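Local coordinates for protein NADPH Quinone Oxidoreductase (Streptococcus mutans, PDB 4F8Y) that probably catalyses the FAD-dependent reduction of quinones such as menadione by NADPH, as a dimer with the flavodoxin-like fold, at residues Val6-Asn11 against Asp37-His42; Phe79-Trp84 against Ile124-Asn129. All coordinates share one frame; numbering follows the deposited sequence.

Contact 1 of 2, residues Val6-Asn11 against Asp37-His42. With FAD (flavin-adenine dinucleotide), chain E.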
loop_
_atom_site.group_PDB
_atom_site.type_symbol
_atom_site.label_atom_id
_atom_site.label_comp_id
_atom_site.label_asym_id
_atom_site.label_seq_id
_atom_site.Cartn_x
_atom_site.Cartn_y
_atom_site.Cartn_z
ATOM N N VAL A 6 8.480 13.226 -3.299
ATOM C CA VAL A 6 7.205 12.876 -2.675
ATOM C C VAL A 6 7.484 12.343 -1.266
ATOM O O VAL A 6 8.103 11.294 -1.103
ATOM C CB VAL A 6 6.405 11.851 -3.507
ATOM C CG1 VAL A 6 5.032 11.634 -2.902
ATOM C CG2 VAL A 6 6.276 12.329 -4.940
ATOM N N TYR A 7 7.029 13.085 -0.258
ATOM C CA TYR A 7 7.368 12.814 1.139
ATOM C C TYR A 7 6.136 12.379 1.953
ATOM O O TYR A 7 5.058 12.985 1.868
ATOM C CB TYR A 7 8.051 14.048 1.754
ATOM C CG TYR A 7 8.052 14.105 3.269
ATOM C CD1 TYR A 7 9.035 13.460 4.010
ATOM C CD2 TYR A 7 7.077 14.824 3.958
ATOM C CE1 TYR A 7 9.041 13.520 5.401
ATOM C CE2 TYR A 7 7.071 14.884 5.341
ATOM C CZ TYR A 7 8.058 14.234 6.057
ATOM O OH TYR A 7 8.052 14.291 7.433
ATOM N N THR A 8 6.310 11.325 2.741
ATOM C CA THR A 8 5.199 10.679 3.415
ATOM C C THR A 8 5.531 10.402 4.877
ATOM O O THR A 8 6.216 9.431 5.191
ATOM C CB THR A 8 4.831 9.340 2.717
ATOM O OG1 THR A 8 4.544 9.578 1.332
ATOM C CG2 THR A 8 3.614 8.687 3.378
ATOM N N HIS A 9 5.052 11.265 5.762
ATOM C CA HIS A 9 5.097 10.988 7.186
ATOM C C HIS A 9 4.197 11.948 7.934
ATOM O O HIS A 9 4.196 13.138 7.653
ATOM C CB HIS A 9 6.520 11.065 7.731
ATOM C CG HIS A 9 6.722 10.244 8.967
ATOM N ND1 HIS A 9 6.178 10.590 10.185
ATOM C CD2 HIS A 9 7.374 9.075 9.164
ATOM C CE1 HIS A 9 6.499 9.675 11.083
ATOM N NE2 HIS A 9 7.227 8.747 10.489
ATOM N N PRO A 10 3.410 11.433 8.887
ATOM C CA PRO A 10 2.453 12.300 9.579
ATOM C C PRO A 10 3.119 13.236 10.593
ATOM O O PRO A 10 2.485 14.206 11.015
ATOM C CB PRO A 10 1.537 11.295 10.292
ATOM C CG PRO A 10 2.389 10.087 10.467
ATOM C CD PRO A 10 3.167 10.011 9.190
ATOM N N ASN A 11 4.369 12.948 10.957
ATOM C CA ASN A 11 5.081 13.667 12.018
ATOM C C ASN A 11 6.164 14.614 11.499
ATOM O O ASN A 11 7.211 14.168 11.018
ATOM C CB ASN A 11 5.702 12.664 12.992
ATOM C CG ASN A 11 6.218 13.316 14.261
ATOM O OD1 ASN A 11 5.934 14.483 14.542
ATOM N ND2 ASN A 11 6.970 12.556 15.043
ATOM N N ASP A 37 4.446 17.204 0.097
ATOM C CA ASP A 37 4.159 16.644 1.405
ATOM C C ASP A 37 2.704 16.161 1.382
ATOM O O ASP A 37 1.764 16.955 1.545
ATOM C CB ASP A 37 4.392 17.718 2.473
ATOM C CG ASP A 37 4.356 17.172 3.889
ATOM O OD1 ASP A 37 3.650 16.182 4.154
ATOM O OD2 ASP A 37 5.024 17.759 4.757
ATOM N N LEU A 38 2.515 14.866 1.140
ATOM C CA LEU A 38 1.166 14.317 1.015
ATOM C C LEU A 38 0.319 14.595 2.268
ATOM O O LEU A 38 -0.877 14.891 2.170
ATOM C CB LEU A 38 1.217 12.815 0.700
ATOM C CG LEU A 38 1.896 12.412 -0.607
ATOM C CD1 LEU A 38 1.942 10.901 -0.735
ATOM C CD2 LEU A 38 1.200 13.046 -1.793
ATOM N N TYR A 39 0.943 14.512 3.443
ATOM C CA TYR A 39 0.236 14.748 4.703
ATOM C C TYR A 39 -0.133 16.218 4.903
ATOM O O TYR A 39 -1.232 16.538 5.356
ATOM C CB TYR A 39 1.053 14.222 5.892
ATOM C CG TYR A 39 0.743 12.781 6.246
ATOM C CD1 TYR A 39 -0.279 12.477 7.133
ATOM C CD2 TYR A 39 1.462 11.728 5.687
ATOM C CE1 TYR A 39 -0.580 11.168 7.458
ATOM C CE2 TYR A 39 1.174 10.417 6.009
ATOM C CZ TYR A 39 0.146 10.141 6.896
ATOM O OH TYR A 39 -0.164 8.838 7.234
ATOM N N ALA A 40 0.795 17.105 4.567
ATOM C CA ALA A 40 0.553 18.545 4.601
ATOM C C ALA A 40 -0.472 18.971 3.555
ATOM O O ALA A 40 -1.154 19.979 3.735
ATOM C CB ALA A 40 1.859 19.307 4.407
ATOM N N GLU A 41 -0.573 18.202 2.469
ATOM C CA GLU A 41 -1.531 18.468 1.393
ATOM C C GLU A 41 -2.926 17.955 1.730
ATOM O O GLU A 41 -3.886 18.245 1.011
ATOM C CB GLU A 41 -1.058 17.829 0.083
ATOM C CG GLU A 41 0.192 18.478 -0.496
ATOM C CD GLU A 41 -0.122 19.522 -1.545
ATOM O OE1 GLU A 41 -0.603 19.133 -2.622
ATOM O OE2 GLU A 41 0.120 20.724 -1.306
ATOM N N HIS A 42 -3.031 17.208 2.828
ATOM C CA HIS A 42 -4.266 16.519 3.202
ATOM C C HIS A 42 -4.734 15.643 2.040
ATOM O O HIS A 42 -5.938 15.558 1.748
ATOM C CB HIS A 42 -5.381 17.501 3.585
ATOM C CG HIS A 42 -4.894 18.767 4.226
ATOM N ND1 HIS A 42 -4.311 18.796 5.476
ATOM C CD2 HIS A 42 -4.928 20.052 3.795
ATOM C CE1 HIS A 42 -3.993 20.043 5.779
ATOM N NE2 HIS A 42 -4.360 20.825 4.780
HETATM P PA FAD E . 10.665 8.229 14.420
HETATM O O1A FAD E . 9.717 7.448 15.514
HETATM O O2A FAD E . 10.090 9.535 14.108
HETATM O O5B FAD E . 12.178 8.396 15.009
HETATM C C5B FAD E . 12.961 7.245 15.174
HETATM C C4B FAD E . 14.245 7.496 15.948
HETATM O O4B FAD E . 15.192 8.443 15.349
HETATM C C3B FAD E . 14.063 8.084 17.406
HETATM O O3B FAD E . 14.673 7.440 18.486
HETATM C C2B FAD E . 14.310 9.566 17.198
HETATM O O2B FAD E . 14.415 10.376 18.337
HETATM C C1B FAD E . 15.439 9.484 16.249
HETATM N N9A FAD E . 15.773 10.722 15.550
HETATM C C8A FAD E . 14.942 11.688 15.146
HETATM N N7A FAD E . 15.693 12.659 14.507
HETATM C C5A FAD E . 17.009 12.258 14.529
HETATM C C6A FAD E . 18.160 12.832 14.047
HETATM N N6A FAD E . 18.100 14.115 13.362
HETATM N N1A FAD E . 19.337 12.218 14.211
HETATM C C2A FAD E . 19.403 11.025 14.853
HETATM N N3A FAD E . 18.261 10.460 15.330
HETATM C C4A FAD E . 17.074 11.077 15.164
HETATM N N1 FAD E . 8.998 -1.634 10.397
HETATM C C2 FAD E . 9.399 -3.092 10.124
HETATM O O2 FAD E . 10.730 -3.299 9.784
HETATM N N3 FAD E . 8.390 -3.773 9.160
HETATM C C4 FAD E . 6.827 -3.516 9.281
HETATM O O4 FAD E . 6.125 -3.828 8.124
HETATM C C4X FAD E . 6.469 -2.116 9.827
HETATM N N5 FAD E . 5.083 -1.679 9.967
HETATM C C5X FAD E . 4.735 -0.472 10.693
HETATM C C6 FAD E . 3.372 -0.084 10.692
HETATM C C7 FAD E . 2.999 1.051 11.355
HETATM C C7M FAD E . 1.535 1.482 11.346
HETATM C C8 FAD E . 3.927 1.789 12.005
HETATM C C8M FAD E . 3.515 3.060 12.742
HETATM C C9 FAD E . 5.243 1.408 12.004
HETATM C C9A FAD E . 5.636 0.236 11.323
HETATM N N10 FAD E . 7.034 -0.134 11.332
HETATM C C10 FAD E . 7.530 -1.321 10.625
HETATM C "C1'" FAD E . 8.018 0.769 11.890
HETATM C "C2'" FAD E . 8.493 1.912 10.993
HETATM O "O2'" FAD E . 8.999 1.540 9.734
HETATM C "C3'" FAD E . 9.367 2.894 11.746
HETATM O "O3'" FAD E . 8.752 3.420 12.886
HETATM C "C4'" FAD E . 9.872 3.977 10.814
HETATM O "O4'" FAD E . 10.359 3.507 9.597
HETATM C "C5'" FAD E . 10.853 4.923 11.468
HETATM O "O5'" FAD E . 10.893 6.156 10.833
HETATM P P FAD E . 10.143 7.376 11.629
HETATM O O1P FAD E . 10.419 8.779 10.814
HETATM O O2P FAD E . 8.715 7.087 11.748
HETATM O O3P FAD E . 10.867 7.260 13.107
HETATM O O HOH W 1 3.704 13.631 4.035
#

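Contact 2 of 2, residues Phe79-Trp84 against Ile124-Asn129. With FAD (flavin-adenine dinucleotide), chain E; VK3 (menadione), chain H.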
loop_
_atom_site.group_PDB
_atom_site.type_symbol
_atom_site.label_atom_id
_atom_site.label_comp_id
_atom_site.label_asym_id
_atom_site.label_seq_id
_atom_site.Cartn_x
_atom_site.Cartn_y
_atom_site.Cartn_z
ATOM N N PHE A 79 11.256 9.330 -3.564
ATOM C CA PHE A 79 10.215 8.905 -2.628
ATOM C C PHE A 79 10.796 8.670 -1.229
ATOM O O PHE A 79 11.714 7.867 -1.061
ATOM C CB PHE A 79 9.514 7.638 -3.122
ATOM C CG PHE A 79 8.710 7.832 -4.384
ATOM C CD1 PHE A 79 7.372 8.197 -4.327
ATOM C CD2 PHE A 79 9.290 7.644 -5.626
ATOM C CE1 PHE A 79 6.629 8.369 -5.494
ATOM C CE2 PHE A 79 8.550 7.818 -6.796
ATOM C CZ PHE A 79 7.222 8.179 -6.724
ATOM N N ILE A 80 10.260 9.378 -0.234
ATOM C CA ILE A 80 10.688 9.211 1.158
ATOM C C ILE A 80 9.530 8.736 2.039
ATOM O O ILE A 80 8.540 9.448 2.202
ATOM C CB ILE A 80 11.245 10.537 1.746
ATOM C CG1 ILE A 80 12.451 11.026 0.939
ATOM C CG2 ILE A 80 11.604 10.363 3.235
ATOM C CD1 ILE A 80 12.893 12.424 1.304
ATOM N N PHE A 81 9.655 7.545 2.624
ATOM C CA PHE A 81 8.588 7.014 3.479
ATOM C C PHE A 81 9.033 5.929 4.468
ATOM O O PHE A 81 10.000 5.207 4.201
ATOM C CB PHE A 81 7.401 6.509 2.627
ATOM C CG PHE A 81 7.753 5.407 1.657
ATOM C CD1 PHE A 81 7.679 4.077 2.037
ATOM C CD2 PHE A 81 8.133 5.702 0.358
ATOM C CE1 PHE A 81 7.998 3.064 1.138
ATOM C CE2 PHE A 81 8.446 4.694 -0.543
ATOM C CZ PHE A 81 8.381 3.374 -0.152
ATOM N N PRO A 82 8.320 5.816 5.614
ATOM C CA PRO A 82 8.511 4.668 6.513
ATOM C C PRO A 82 7.815 3.444 5.938
ATOM O O PRO A 82 6.773 3.580 5.294
ATOM C CB PRO A 82 7.778 5.074 7.802
ATOM C CG PRO A 82 7.048 6.339 7.511
ATOM C CD PRO A 82 7.224 6.695 6.060
ATOM N N ILE A 83 8.382 2.267 6.168
ATOM C CA ILE A 83 7.687 1.030 5.863
ATOM C C ILE A 83 6.571 0.819 6.890
ATOM O O ILE A 83 6.842 0.741 8.091
ATOM C CB ILE A 83 8.648 -0.175 5.892
ATOM C CG1 ILE A 83 9.614 -0.107 4.711
ATOM C CG2 ILE A 83 7.872 -1.485 5.849
ATOM C CD1 ILE A 83 8.924 0.059 3.371
ATOM N N TRP A 84 5.323 0.764 6.424
ATOM C CA TRP A 84 4.200 0.355 7.277
ATOM C C TRP A 84 3.587 -0.935 6.730
ATOM O O TRP A 84 3.129 -0.988 5.581
ATOM C CB TRP A 84 3.113 1.441 7.379
ATOM C CG TRP A 84 3.513 2.704 8.103
ATOM C CD1 TRP A 84 4.639 2.913 8.851
ATOM C CD2 TRP A 84 2.761 3.920 8.162
ATOM N NE1 TRP A 84 4.639 4.192 9.358
ATOM C CE2 TRP A 84 3.497 4.828 8.953
ATOM C CE3 TRP A 84 1.537 4.331 7.620
ATOM C CZ2 TRP A 84 3.050 6.125 9.209
ATOM C CZ3 TRP A 84 1.091 5.614 7.880
ATOM C CH2 TRP A 84 1.848 6.498 8.665
ATOM N N ILE A 124 14.173 5.850 -4.134
ATOM C CA ILE A 124 13.264 5.525 -3.051
ATOM C C ILE A 124 14.077 5.431 -1.768
ATOM O O ILE A 124 15.045 4.668 -1.691
ATOM C CB ILE A 124 12.527 4.199 -3.302
ATOM C CG1 ILE A 124 11.653 4.299 -4.552
ATOM C CG2 ILE A 124 11.712 3.815 -2.079
ATOM C CD1 ILE A 124 11.276 2.966 -5.143
ATOM N N ILE A 125 13.705 6.235 -0.776
ATOM C CA ILE A 125 14.353 6.178 0.532
ATOM C C ILE A 125 13.393 5.631 1.591
ATOM O O ILE A 125 12.382 6.254 1.911
ATOM C CB ILE A 125 14.935 7.544 0.975
ATOM C CG1 ILE A 125 15.765 8.165 -0.148
ATOM C CG2 ILE A 125 15.810 7.361 2.210
ATOM C CD1 ILE A 125 16.055 9.634 0.056
ATOM N N THR A 126 13.730 4.459 2.118
ATOM C CA THR A 126 12.882 3.773 3.080
ATOM C C THR A 126 13.524 3.710 4.466
ATOM O O THR A 126 14.750 3.696 4.603
ATOM C CB THR A 126 12.549 2.320 2.629
ATOM O OG1 THR A 126 13.645 1.785 1.882
ATOM C CG2 THR A 126 11.320 2.285 1.757
ATOM N N THR A 127 12.673 3.679 5.485
ATOM C CA THR A 127 13.087 3.399 6.851
ATOM C C THR A 127 12.259 2.215 7.387
ATOM O O THR A 127 11.091 2.064 7.045
ATOM C CB THR A 127 12.941 4.657 7.753
ATOM O OG1 THR A 127 11.586 5.130 7.737
ATOM C CG2 THR A 127 13.849 5.764 7.258
ATOM N N HIS A 128 12.871 1.361 8.201
ATOM C CA HIS A 128 12.141 0.279 8.871
ATOM C C HIS A 128 12.994 -0.391 9.961
ATOM O O HIS A 128 14.168 -0.063 10.121
ATOM C CB HIS A 128 11.617 -0.751 7.865
ATOM C CG HIS A 128 12.691 -1.408 7.052
ATOM N ND1 HIS A 128 13.449 -2.458 7.527
ATOM C CD2 HIS A 128 13.129 -1.167 5.794
ATOM C CE1 HIS A 128 14.312 -2.829 6.599
ATOM N NE2 HIS A 128 14.138 -2.065 5.536
ATOM N N ASN A 129 12.397 -1.324 10.703
ATOM C CA ASN A 129 13.058 -1.979 11.839
ATOM C C ASN A 129 13.574 -3.396 11.580
ATOM O O ASN A 129 14.024 -4.070 12.511
ATOM C CB ASN A 129 12.105 -2.030 13.028
ATOM C CG ASN A 129 11.989 -0.721 13.724
ATOM O OD1 ASN A 129 12.969 0.016 13.837
ATOM N ND2 ASN A 129 10.796 -0.412 14.209
HETATM P PA FAD E . 10.665 8.229 14.420
HETATM O O1A FAD E . 9.717 7.448 15.514
HETATM O O2A FAD E . 10.090 9.535 14.108
HETATM O O5B FAD E . 12.178 8.396 15.009
HETATM C C5B FAD E . 12.961 7.245 15.174
HETATM C C4B FAD E . 14.245 7.496 15.948
HETATM O O4B FAD E . 15.192 8.443 15.349
HETATM C C3B FAD E . 14.063 8.084 17.406
HETATM O O3B FAD E . 14.673 7.440 18.486
HETATM C C2B FAD E . 14.310 9.566 17.198
HETATM O O2B FAD E . 14.415 10.376 18.337
HETATM C C1B FAD E . 15.439 9.484 16.249
HETATM N N9A FAD E . 15.773 10.722 15.550
HETATM C C8A FAD E . 14.942 11.688 15.146
HETATM N N7A FAD E . 15.693 12.659 14.507
HETATM C C5A FAD E . 17.009 12.258 14.529
HETATM C C6A FAD E . 18.160 12.832 14.047
HETATM N N6A FAD E . 18.100 14.115 13.362
HETATM N N1A FAD E . 19.337 12.218 14.211
HETATM C C2A FAD E . 19.403 11.025 14.853
HETATM N N3A FAD E . 18.261 10.460 15.330
HETATM C C4A FAD E . 17.074 11.077 15.164
HETATM N N1 FAD E . 8.998 -1.634 10.397
HETATM C C2 FAD E . 9.399 -3.092 10.124
HETATM O O2 FAD E . 10.730 -3.299 9.784
HETATM N N3 FAD E . 8.390 -3.773 9.160
HETATM C C4 FAD E . 6.827 -3.516 9.281
HETATM O O4 FAD E . 6.125 -3.828 8.124
HETATM C C4X FAD E . 6.469 -2.116 9.827
HETATM N N5 FAD E . 5.083 -1.679 9.967
HETATM C C5X FAD E . 4.735 -0.472 10.693
HETATM C C6 FAD E . 3.372 -0.084 10.692
HETATM C C7 FAD E . 2.999 1.051 11.355
HETATM C C7M FAD E . 1.535 1.482 11.346
HETATM C C8 FAD E . 3.927 1.789 12.005
HETATM C C8M FAD E . 3.515 3.060 12.742
HETATM C C9 FAD E . 5.243 1.408 12.004
HETATM C C9A FAD E . 5.636 0.236 11.323
HETATM N N10 FAD E . 7.034 -0.134 11.332
HETATM C C10 FAD E . 7.530 -1.321 10.625
HETATM C "C1'" FAD E . 8.018 0.769 11.890
HETATM C "C2'" FAD E . 8.493 1.912 10.993
HETATM O "O2'" FAD E . 8.999 1.540 9.734
HETATM C "C3'" FAD E . 9.367 2.894 11.746
HETATM O "O3'" FAD E . 8.752 3.420 12.886
HETATM C "C4'" FAD E . 9.872 3.977 10.814
HETATM O "O4'" FAD E . 10.359 3.507 9.597
HETATM C "C5'" FAD E . 10.853 4.923 11.468
HETATM O "O5'" FAD E . 10.893 6.156 10.833
HETATM P P FAD E . 10.143 7.376 11.629
HETATM O O1P FAD E . 10.419 8.779 10.814
HETATM O O2P FAD E . 8.715 7.087 11.748
HETATM O O3P FAD E . 10.867 7.260 13.107
HETATM C C1K VK3 H . 4.955 -3.842 12.662
HETATM O O1K VK3 H . 3.765 -3.151 12.920
HETATM C C2K VK3 H . 4.922 -5.087 11.840
HETATM C C3K VK3 H . 6.092 -5.784 11.594
HETATM C C4K VK3 H . 7.322 -5.308 12.123
HETATM O O4K VK3 H . 8.497 -6.043 11.871
HETATM C C5K VK3 H . 7.352 -4.104 12.913
HETATM C C6K VK3 H . 8.569 -3.609 13.452
HETATM C C7K VK3 H . 8.583 -2.460 14.202
HETATM C C8K VK3 H . 7.321 -1.715 14.462
HETATM C C9K VK3 H . 6.151 -2.196 13.946
HETATM C C10 VK3 H . 6.131 -3.379 13.167
HETATM C C11 VK3 H . 6.068 -7.072 10.770
#

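Contact 1 of 2, residues Val6-Asn11 against Asp37-His42
Where the parallel sheet of the flavodoxin-like fold runs out, the carboxy-terminal end of strand 2-7 meets that of the outermost strand 32-37, and Tyr7 pairs with Asp37. Leu38 N hydrogen-bonds to Tyr7 O at 3.2 Å. The Tyr7 side chain runs beside that of Asp37, its ring edge turned to the carboxylate with the two planes 88° apart and CE2 3.6 Å from OD2. Asp37 OD1 takes the amide of Ala40 from well above the carboxylate plane, an Asx motif at the end of the strand; a type I turn, Tyr39 to His42, follows. One water bridges the two chains: it donates to Tyr7 O and to Asp37 OD1, each at 2.6 Å, and accepts from His9 N and Tyr39 N, so four bonds fix it. On the other side of the sheet Leu38 CD1 lies 3.8 Å from Val6 CG1 and also touches Thr8 OG1.

In this family the loops at this end of the sheet bind the cofactor, and His9 does so here. With CG swung away from the backbone N (chi1 -155°), its ring reaches the flavin-adenine dinucleotide, NE2 donating to the phosphate oxygen O2P at 2.6 Å. Asn11 N donates to ND1 in the ring plane, which fixes the rotation of the imidazole. Pro10 lays its CB over one face of the Tyr39 ring, a CH-pi contact of 3.9 Å to the centroid, while Thr8 CG2 sits at the ring's edge. Tyr39 OH is hydrogen-bonded to Leu47 O of the second subunit.

Contact 2 of 2, residues Phe79-Trp84 against Ile124-Asn129
Ile124 pairs in parallel with Phe79, within two inner strands whose segment axes differ by 13°; Ile124 CG2 lies against the Phe81 ring, 3.7 Å from CE2. Ile125 donates through N to Phe79 O at 2.6 Å and accepts at O from Phe81 N, while its CD1 runs alongside Ile80 CG1 on the opposite face. Thr126 CG2 touches both Phe81 CE1, 3.5 Å away, and Ile83 CD1; Phe81 presents its ring here because CG stands between its own N and carbonyl carbon (chi1 60°). Thr127 N makes a weak bond to Phe81 O, but its O accepts a nearly straight one from Ile83 N, and OG1 hydrogen-bonds with the ribityl hydroxyl O4' of the flavin-adenine dinucleotide at 2.8 Å. His128 places CB 3.6 Å from Ile83 CB, and Asn129 N donates to flavin O2 at 2.7 Å while ND2 approaches menadione C7K. From the facing segment, Ile83 O accepts from ribityl O2', and Trp84 lies with a face over the dimethylbenzene end of the flavin. Helix 15-26 covers the Ile80 and Ile125 face, helix 143-150 the Phe79 and Ile124 face, and strands 2-7 and 155-163 flank the pair.

Contacts 1 and 2 are joined edge to edge in one sheet, since strands 2-7 and 76-82 are neighbours; their centres lie 13 Å apart. Probable backbone hydrogen bonds run from Thr8 N to Ile80 O and from Ile80 N to Val6 O, each 3.0 Å. Beyond them Pro82 packs against the loop of contact 1, its CG 3.2 Å from His9 CD2. Both contacts reach the same flavin-adenine dinucleotide at different parts: 6-11 reaches the diphosphate through His9, whereas 79-84 and 124-129 hold the ribityl chain and the isoalloxazine. Menadione lies beside contact 2, while the His9 side chain is about 11 Å from it.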